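Local coordinates for oligopeptide-binding protein oppA (Lactococcus lactis subsp. cremoris, PDB 3FTO), which binds extracellular oligopeptides as the receptor of the OppABCDF ABC transporter, serving the uptake of peptides longer than three residues and growth in milk, at residues S95-I100 against V170-F175; P363-F368 against W473-E478. All coordinates share one frame; numbering follows the deposited sequence.

Two modes of packing, one through a sheet and one through loops, are illustrated at sites whose centres lie 25 Å apart, with about 13 Å between nearest atoms. Interaction 1 comes first along the chain and is complete before interaction 2 opens. It joins the two central strands of a four-stranded antiparallel sheet, its centre 26 Å from the centre of the chain, probably in the extra domain carried by peptide-binding proteins of this family. The centre of interaction 2 lies only 8 Å from that point, where loops leaving strands 354-356 and 468-474 of a large mixed sheet meet. The contacts thus belong to separate sheets, one peripheral and one central, in a single solute-binding chain.

Interaction 1. Residues S95-I100 against V170-F175; sequences SKTATI and VIKVQF
An antiparallel strand pair, Thr97-Ile100 beside Val170-Gln174, forms the middle of a four-stranded sheet, flanked by strands 87-92 and 160-161. The strands run at 162° to each other. Ala98 with Val173 and Ile100 with Ile171 are hydrogen-bonded pairs, each joined by two backbone bonds; Ala98 N to Val173 O measures 2.9 Å. Beyond the strand end, Phe175 N adds a nearly straight bond to Lys96 O at 3.1 Å.

The face carrying Ala98, Ile100, Ile171 and Val173 is apolar. Ile100 spreads two branches across it, CG2 lying 4.0 Å from Ile171 CD1 while CD1 reaches Val173 CG2 at 4.1 Å. Helix 116-127 covers this side through Tyr119, which touches both isoleucines. The ring edge of Phe175 closes the other end, Phe175 CE2 coming to 3.5 Å from Ala98 CB.

Where the chain enters from strand 87-92, Lys96 and Thr97 both face Asp92 in a G1 beta bulge, with Lys96 at positive phi (58°). Ser95 O here takes two donors: Gln174 NE2 across the contact at 3.0 Å and, from above the carbonyl plane, Thr97 OG1 at 3.2 Å. Gln174 bends at chi2 (87°), which swings the amide toward Ser95 O, where NE2 meets it in a bent bond. Thr97 points its methyl the other way along this polar face, and CG2 packs 3.6 Å from Lys172 CD, the lysine's aliphatic chain crossing it at about a right angle.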
loop_
_atom_site.group_PDB
_atom_site.type_symbol
_atom_site.label_atom_id
_atom_site.label_comp_id
_atom_site.label_asym_id
_atom_site.label_seq_id
_atom_site.Cartn_x
_atom_site.Cartn_y
_atom_site.Cartn_z
ATOM N N SER A 95 29.243 9.562 2.715
ATOM C CA SER A 95 28.969 10.483 3.797
ATOM C C SER A 95 27.730 10.123 4.574
ATOM O O SER A 95 27.432 10.761 5.530
ATOM C CB SER A 95 28.877 11.914 3.300
ATOM O OG SER A 95 27.969 12.029 2.258
ATOM N N LYS A 96 27.048 9.066 4.159
ATOM C CA LYS A 96 25.837 8.574 4.797
ATOM C C LYS A 96 24.732 9.597 4.849
ATOM O O LYS A 96 24.051 9.719 5.828
ATOM C CB LYS A 96 26.127 8.086 6.198
ATOM C CG LYS A 96 26.864 6.794 6.274
ATOM C CD LYS A 96 27.141 6.457 7.704
ATOM C CE LYS A 96 27.539 5.037 7.838
ATOM N NZ LYS A 96 27.898 4.701 9.221
ATOM N N THR A 97 24.568 10.299 3.751
ATOM C CA THR A 97 23.748 11.462 3.663
ATOM C C THR A 97 22.738 11.428 2.537
ATOM O O THR A 97 22.973 10.887 1.486
ATOM C CB THR A 97 24.602 12.703 3.492
ATOM O OG1 THR A 97 25.319 12.945 4.689
ATOM C CG2 THR A 97 23.746 13.860 3.258
ATOM N N ALA A 98 21.608 12.058 2.789
ATOM C CA ALA A 98 20.629 12.315 1.765
ATOM C C ALA A 98 20.539 13.805 1.580
ATOM O O ALA A 98 20.389 14.547 2.526
ATOM C CB ALA A 98 19.321 11.765 2.153
ATOM N N THR A 99 20.649 14.237 0.346
ATOM C CA THR A 99 20.533 15.648 0.060
ATOM C C THR A 99 19.251 16.012 -0.683
ATOM O O THR A 99 18.997 15.547 -1.768
ATOM C CB THR A 99 21.754 16.145 -0.696
ATOM O OG1 THR A 99 22.929 15.785 0.018
ATOM C CG2 THR A 99 21.717 17.584 -0.800
ATOM N N ILE A 100 18.451 16.857 -0.063
ATOM C CA ILE A 100 17.221 17.288 -0.658
ATOM C C ILE A 100 17.412 18.695 -1.197
ATOM O O ILE A 100 17.813 19.580 -0.485
ATOM C CB ILE A 100 16.050 17.242 0.350
ATOM C CG1 ILE A 100 15.762 15.827 0.843
ATOM C CG2 ILE A 100 14.804 17.762 -0.272
ATOM C CD1 ILE A 100 16.848 15.186 1.626
ATOM N N VAL A 170 18.322 23.933 0.331
ATOM C CA VAL A 170 18.984 22.657 0.458
ATOM C C VAL A 170 18.942 22.074 1.869
ATOM O O VAL A 170 19.142 22.754 2.827
ATOM C CB VAL A 170 20.432 22.749 -0.056
ATOM C CG1 VAL A 170 21.102 21.425 0.003
ATOM C CG2 VAL A 170 20.437 23.253 -1.437
ATOM N N ILE A 171 18.666 20.797 1.978
ATOM C CA ILE A 171 18.676 20.166 3.265
ATOM C C ILE A 171 19.574 18.981 3.278
ATOM O O ILE A 171 19.549 18.206 2.377
ATOM C CB ILE A 171 17.284 19.689 3.690
ATOM C CG1 ILE A 171 16.257 20.801 3.545
ATOM C CG2 ILE A 171 17.329 19.187 5.098
ATOM C CD1 ILE A 171 15.558 20.797 2.220
ATOM N N LYS A 172 20.360 18.822 4.323
ATOM C CA LYS A 172 21.166 17.623 4.440
ATOM C C LYS A 172 20.665 16.750 5.558
ATOM O O LYS A 172 20.423 17.209 6.651
ATOM C CB LYS A 172 22.631 17.942 4.674
ATOM C CG LYS A 172 23.345 18.421 3.500
ATOM C CD LYS A 172 23.505 17.354 2.513
ATOM C CE LYS A 172 24.454 17.810 1.440
ATOM N NZ LYS A 172 25.718 18.255 2.026
ATOM N N VAL A 173 20.527 15.475 5.263
ATOM C CA VAL A 173 20.060 14.519 6.238
ATOM C C VAL A 173 21.053 13.424 6.520
ATOM O O VAL A 173 21.392 12.642 5.667
ATOM C CB VAL A 173 18.749 13.896 5.808
ATOM C CG1 VAL A 173 18.280 12.933 6.836
ATOM C CG2 VAL A 173 17.721 14.956 5.584
ATOM N N GLN A 174 21.492 13.359 7.754
ATOM C CA GLN A 174 22.497 12.399 8.141
ATOM C C GLN A 174 21.950 11.185 8.855
ATOM O O GLN A 174 21.296 11.296 9.835
ATOM C CB GLN A 174 23.519 13.079 9.020
ATOM C CG GLN A 174 24.610 12.204 9.477
ATOM C CD GLN A 174 25.728 12.156 8.508
ATOM O OE1 GLN A 174 26.141 13.169 7.971
ATOM N NE2 GLN A 174 26.234 10.985 8.276
ATOM N N PHE A 175 22.256 10.021 8.313
ATOM C CA PHE A 175 21.814 8.737 8.811
ATOM C C PHE A 175 22.925 7.972 9.528
ATOM O O PHE A 175 24.087 8.165 9.260
ATOM C CB PHE A 175 21.310 7.845 7.670
ATOM C CG PHE A 175 20.259 8.465 6.822
ATOM C CD1 PHE A 175 18.956 8.529 7.244
ATOM C CD2 PHE A 175 20.571 8.974 5.590
ATOM C CE1 PHE A 175 18.013 9.073 6.460
ATOM C CE2 PHE A 175 19.622 9.525 4.817
ATOM C CZ PHE A 175 18.346 9.579 5.247
#

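Interaction 2. Residues P363-F368 against W473-E478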
loop_
_atom_site.group_PDB
_atom_site.type_symbol
_atom_site.label_atom_id
_atom_site.label_comp_id
_atom_site.label_asym_id
_atom_site.label_seq_id
_atom_site.Cartn_x
_atom_site.Cartn_y
_atom_site.Cartn_z
ATOM N N PRO A 363 3.610 -7.552 -9.902
ATOM C CA PRO A 363 4.541 -7.281 -11.003
ATOM C C PRO A 363 4.764 -5.795 -11.339
ATOM O O PRO A 363 5.733 -5.463 -11.982
ATOM C CB PRO A 363 3.956 -8.054 -12.183
ATOM C CG PRO A 363 2.775 -8.752 -11.686
ATOM C CD PRO A 363 2.574 -8.522 -10.260
ATOM N N ILE A 364 3.891 -4.937 -10.836
ATOM C CA ILE A 364 3.997 -3.508 -10.988
ATOM C C ILE A 364 5.251 -2.994 -10.319
ATOM O O ILE A 364 5.716 -1.945 -10.659
ATOM C CB ILE A 364 2.779 -2.757 -10.439
ATOM C CG1 ILE A 364 2.501 -3.187 -9.009
ATOM C CG2 ILE A 364 1.592 -2.916 -11.356
ATOM C CD1 ILE A 364 1.624 -2.299 -8.298
ATOM N N PHE A 365 5.786 -3.756 -9.372
ATOM C CA PHE A 365 7.106 -3.526 -8.844
ATOM C C PHE A 365 8.090 -4.190 -9.795
ATOM O O PHE A 365 8.584 -5.250 -9.522
ATOM C CB PHE A 365 7.250 -4.131 -7.462
ATOM C CG PHE A 365 6.416 -3.481 -6.417
ATOM C CD1 PHE A 365 6.874 -2.400 -5.725
ATOM C CD2 PHE A 365 5.187 -3.974 -6.099
ATOM C CE1 PHE A 365 6.107 -1.809 -4.771
ATOM C CE2 PHE A 365 4.443 -3.391 -5.150
ATOM C CZ PHE A 365 4.911 -2.306 -4.480
ATOM N N LYS A 366 8.374 -3.524 -10.907
ATOM C CA LYS A 366 9.056 -4.088 -12.054
ATOM C C LYS A 366 10.445 -4.575 -11.714
ATOM O O LYS A 366 10.917 -5.552 -12.232
ATOM C CB LYS A 366 9.176 -3.033 -13.143
ATOM C CG LYS A 366 7.885 -2.613 -13.793
ATOM C CD LYS A 366 7.916 -1.183 -14.302
ATOM C CE LYS A 366 7.806 -1.135 -15.797
ATOM N NZ LYS A 366 6.408 -1.105 -16.254
ATOM N N GLN A 367 11.084 -3.845 -10.832
ATOM C CA GLN A 367 12.432 -4.097 -10.445
ATOM C C GLN A 367 12.591 -5.003 -9.220
ATOM O O GLN A 367 13.685 -5.241 -8.792
ATOM C CB GLN A 367 13.150 -2.761 -10.242
ATOM C CG GLN A 367 14.166 -2.389 -11.340
ATOM C CD GLN A 367 13.644 -2.550 -12.759
ATOM O OE1 GLN A 367 13.915 -3.530 -13.425
ATOM N NE2 GLN A 367 12.890 -1.582 -13.214
ATOM N N PHE A 368 11.492 -5.485 -8.654
ATOM C CA PHE A 368 11.541 -6.406 -7.532
ATOM C C PHE A 368 10.879 -7.772 -7.745
ATOM O O PHE A 368 10.688 -8.508 -6.819
ATOM C CB PHE A 368 11.017 -5.756 -6.252
ATOM C CG PHE A 368 11.500 -4.360 -6.036
ATOM C CD1 PHE A 368 12.756 -4.116 -5.599
ATOM C CD2 PHE A 368 10.692 -3.289 -6.293
ATOM C CE1 PHE A 368 13.198 -2.854 -5.413
ATOM C CE2 PHE A 368 11.141 -2.022 -6.112
ATOM C CZ PHE A 368 12.394 -1.806 -5.665
ATOM N N TRP A 473 -1.966 -7.587 2.582
ATOM C CA TRP A 473 -1.289 -6.375 2.868
ATOM C C TRP A 473 -1.327 -5.415 1.705
ATOM O O TRP A 473 -1.340 -5.792 0.560
ATOM C CB TRP A 473 0.168 -6.659 3.258
ATOM C CG TRP A 473 0.341 -7.484 4.482
ATOM C CD1 TRP A 473 0.665 -8.783 4.534
ATOM C CD2 TRP A 473 0.193 -7.056 5.829
ATOM N NE1 TRP A 473 0.748 -9.200 5.814
ATOM C CE2 TRP A 473 0.452 -8.160 6.643
ATOM C CE3 TRP A 473 -0.127 -5.845 6.425
ATOM C CZ2 TRP A 473 0.394 -8.094 8.031
ATOM C CZ3 TRP A 473 -0.185 -5.781 7.790
ATOM C CH2 TRP A 473 0.076 -6.896 8.581
ATOM N N SER A 474 -1.301 -4.150 2.033
ATOM C CA SER A 474 -1.059 -3.146 1.067
ATOM C C SER A 474 0.429 -2.850 1.168
ATOM O O SER A 474 0.938 -2.586 2.216
ATOM C CB SER A 474 -1.921 -1.941 1.392
ATOM O OG SER A 474 -1.332 -0.768 0.949
ATOM N N LEU A 475 1.109 -2.960 0.051
ATOM C CA LEU A 475 2.538 -2.768 -0.029
ATOM C C LEU A 475 2.900 -1.338 -0.379
ATOM O O LEU A 475 2.318 -0.728 -1.237
ATOM C CB LEU A 475 3.145 -3.728 -1.043
ATOM C CG LEU A 475 3.088 -5.211 -0.701
ATOM C CD1 LEU A 475 3.580 -6.058 -1.822
ATOM C CD2 LEU A 475 3.830 -5.534 0.561
ATOM N N ALA A 476 3.889 -0.830 0.324
ATOM C CA ALA A 476 4.412 0.495 0.124
ATOM C C ALA A 476 5.230 0.558 -1.134
ATOM O O ALA A 476 5.551 -0.437 -1.717
ATOM C CB ALA A 476 5.241 0.931 1.303
ATOM N N SER A 477 5.557 1.767 -1.522
ATOM C CA SER A 477 6.292 2.017 -2.730
ATOM C C SER A 477 7.658 1.364 -2.645
ATOM O O SER A 477 8.153 0.893 -3.623
ATOM C CB SER A 477 6.369 3.505 -3.026
ATOM O OG SER A 477 5.189 3.956 -3.593
ATOM N N GLU A 478 8.230 1.332 -1.449
ATOM C CA GLU A 478 9.298 0.417 -1.126
ATOM C C GLU A 478 8.674 -0.813 -0.447
ATOM O O GLU A 478 8.233 -0.761 0.678
ATOM C CB GLU A 478 10.339 1.118 -0.266
ATOM C CG GLU A 478 11.263 0.257 0.551
ATOM C CD GLU A 478 12.224 -0.607 -0.254
ATOM O OE1 GLU A 478 12.199 -0.591 -1.479
ATOM O OE2 GLU A 478 13.018 -1.302 0.369
#
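Phe365 reaches from its loop to the carbonyl oxygens of Ala476 and Ser477 and to CB of Leu475, and it supplies most of the surface that 363-368 buries here. CB, the first atom out, lies in the plane of the Phe368 ring and at its edge, so the two phenylalanines of the loop pack together at the root of the side chain. With chi1 at -67°, CG stands beside the backbone N and the ring is carried toward 473-478. Along one edge, CD1 comes to 4.1 Å from Ser477 O. The next atom, CE1, is shared by two carbonyls, Ala476 O at 3.4 Å and Ser477 O at 3.6 Å, both near the ring plane. Weakly positive ring hydrogens on that edge would suit such oxygens, although no hydrogen bond joins the segments; Ser477 O itself accepts one from Gln184. At the tip, CZ also meets Ala476 O, and it lies 4.1 Å from Leu475 CB, the aliphatic neighbour of the ring.

The backbone behind Phe365 is tightly folded. Phe365 is the centre of an inverse gamma turn and the first residue of a type I beta turn, closed by Phe368 N bonding to Phe365 O at 3.0 Å. The partner segment runs off the end of strand 468-474; a backbone hydrogen bond still links Leu475 to Met300 of strand 292-307, while its side chain touches Ile302 and Leu484.

Phe368 makes the second, looser approach: its CZ is 4.4 Å from Glu478 OE1, lying obliquely to the ring. That carboxylate is held by a salt bridge to Arg519, and the Phe368 ring meets Phe523 edge-to-face, both partners belonging to helix 516-533.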